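Local coordinates for divalent-cation tolerance protein CutA (Pyrococcus horikoshii, PDB 1UKU) that takes part in resistance toward heavy metals as a homotrimer that binds copper(II) at the interface between two trimers, at residues 19-23 with 24-28. Sequence-based numbering, arbitrary orientation.
Sequences KTLLK and ERLIA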
loop_
_atom_site.group_PDB
_atom_site.type_symbol
_atom_site.label_atom_id
_atom_site.label_comp_id
_atom_site.label_asym_id
_atom_site.label_seq_id
_atom_site.Cartn_x
_atom_site.Cartn_y
_atom_site.Cartn_z
ATOM N N LYS A 19 3.142 15.875 10.765
ATOM C CA LYS A 19 4.228 16.660 11.353
ATOM C C LYS A 19 4.132 16.617 12.903
ATOM O O LYS A 19 5.162 16.524 13.567
ATOM C CB LYS A 19 4.250 18.103 10.827
ATOM C CG LYS A 19 4.634 18.221 9.370
ATOM C CD LYS A 19 4.708 19.658 8.867
ATOM C CE LYS A 19 5.075 19.700 7.394
ATOM N NZ LYS A 19 5.160 21.099 6.883
ATOM N N THR A 20 2.930 16.647 13.481
ATOM C CA THR A 20 2.767 16.489 14.942
ATOM C C THR A 20 3.287 15.120 15.397
ATOM O O THR A 20 3.937 15.006 16.425
ATOM C CB THR A 20 1.305 16.648 15.327
ATOM O OG1 THR A 20 0.864 17.963 14.939
ATOM C CG2 THR A 20 1.127 16.549 16.799
ATOM N N LEU A 21 3.006 14.074 14.631
ATOM C CA LEU A 21 3.415 12.726 15.000
ATOM C C LEU A 21 4.931 12.634 14.915
ATOM O O LEU A 21 5.546 11.959 15.759
ATOM C CB LEU A 21 2.750 11.672 14.126
ATOM C CG LEU A 21 1.234 11.529 14.253
ATOM C CD1 LEU A 21 0.711 10.523 13.195
ATOM C CD2 LEU A 21 0.738 11.121 15.648
ATOM N N LEU A 22 5.553 13.283 13.927
ATOM C CA LEU A 22 7.014 13.323 13.834
ATOM C C LEU A 22 7.594 14.078 15.034
ATOM O O LEU A 22 8.542 13.617 15.659
ATOM C CB LEU A 22 7.480 13.953 12.515
ATOM C CG LEU A 22 7.323 13.025 11.300
ATOM C CD1 LEU A 22 7.356 13.825 10.009
ATOM C CD2 LEU A 22 8.400 11.964 11.269
ATOM N N LYS A 23 7.015 15.222 15.355
ATOM C CA LYS A 23 7.504 16.017 16.498
ATOM C C LYS A 23 7.436 15.225 17.798
ATOM O O LYS A 23 8.315 15.367 18.661
ATOM C CB LYS A 23 6.727 17.314 16.626
ATOM C CG LYS A 23 7.115 18.314 15.511
ATOM C CD LYS A 23 6.542 19.703 15.696
ATOM C CE LYS A 23 5.085 19.722 16.102
ATOM N NZ LYS A 23 4.481 21.068 15.869
ATOM N N GLU A 24 6.400 14.391 17.950
ATOM C CA GLU A 24 6.193 13.555 19.118
ATOM C C GLU A 24 6.969 12.271 19.051
ATOM O O GLU A 24 6.885 11.453 19.962
ATOM C CB GLU A 24 4.699 13.317 19.330
ATOM C CG GLU A 24 4.022 14.598 19.750
ATOM C CD GLU A 24 2.539 14.481 19.956
ATOM O OE1 GLU A 24 1.878 15.539 19.999
ATOM O OE2 GLU A 24 2.048 13.347 20.084
ATOM N N ARG A 25 7.706 12.085 17.950
ATOM C CA ARG A 25 8.624 10.979 17.737
ATOM C C ARG A 25 7.893 9.614 17.744
ATOM O O ARG A 25 8.437 8.566 18.040
ATOM C CB ARG A 25 9.820 11.138 18.695
ATOM C CG ARG A 25 10.716 12.347 18.273
ATOM C CD ARG A 25 11.736 11.968 17.287
ATOM N NE ARG A 25 12.643 13.035 16.841
ATOM C CZ ARG A 25 13.622 12.850 15.957
ATOM N NH1 ARG A 25 13.791 11.672 15.402
ATOM N NH2 ARG A 25 14.418 13.855 15.574
ATOM N N LEU A 26 6.634 9.653 17.292
ATOM C CA LEU A 26 5.801 8.462 17.249
ATOM C C LEU A 26 5.906 7.691 15.944
ATOM O O LEU A 26 5.487 6.539 15.898
ATOM C CB LEU A 26 4.338 8.773 17.546
ATOM C CG LEU A 26 4.115 9.182 18.999
ATOM C CD1 LEU A 26 2.696 9.700 19.168
ATOM C CD2 LEU A 26 4.375 8.011 19.932
ATOM N N ILE A 27 6.405 8.366 14.913
ATOM C CA ILE A 27 6.671 7.765 13.598
ATOM C C ILE A 27 8.029 8.223 13.134
ATOM O O ILE A 27 8.459 9.298 13.510
ATOM C CB ILE A 27 5.577 8.101 12.529
ATOM C CG1 ILE A 27 5.550 9.579 12.149
ATOM C CG2 ILE A 27 4.219 7.618 13.008
ATOM C CD1 ILE A 27 4.518 9.898 11.059
ATOM N N ALA A 28 8.667 7.406 12.296
ATOM C CA ALA A 28 9.920 7.800 11.667
ATOM C C ALA A 28 9.723 8.507 10.337
ATOM O O ALA A 28 10.561 9.301 9.919
ATOM C CB ALA A 28 10.810 6.605 11.459
#
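A Schellman motif ends helix 11-23: Arg-25 takes a positive phi (62°), and its own amide and the next one reach back to carbonyls of the last helical turn. Leu-26 N gives the long-span bond to Leu-21 O, 3.0 Å and fairly straight (161° at the hydrogen), close to the direction in which that carbonyl points. Inside it, Arg-25 N meets Leu-22 O at 2.9 Å from well above the carbonyl plane, and less straight than the outer bond. One step earlier, Glu-24 N still makes a helical bond to Thr-20 O, 3.0 Å. Leu-26 CD1 lies 4.3 Å from Leu-21 CD2, the apolar contact that accompanies the motif.

The reversal folds Ile-27 back against the helix. Its CG1 sits between the backbone N and the carbonyl carbon (chi1 67°), which swings the ethyl arm toward the leucines: CG1 lies 3.8 Å from Leu-22 CD2, the two side chains crossing at about a right angle, and CD1 rests 4.0 Å from Leu-21 CB. Ile-27 and the leucines pack where helix 11-23 hands over to strand 29-41 above the antiparallel sheet of this ferredoxin-like fold; Leu-21 and Ile-27 both pack on Leu-55 of strand 44-57. The amide N of Ile-27 is buried without a polar partner.

On the flank facing helix 62-72, Glu-24 runs extended beside Thr-20, pointing the same way, with OE1 3.4 Å from the methyl CG2; that carboxylate is salt-bridged to Arg-68, while Thr-20 OG1 bonds to Lys-16 O. The Arg-25 chain bends at chi2, its CG passing 3.6 Å from Leu-22 O. Its guanidinium pairs with Glu-99 and makes a cation-pi contact with Trp-40 of a neighbouring subunit, whose NE1 also bonds to Leu-22 O, tying the helix end into the trimer interface.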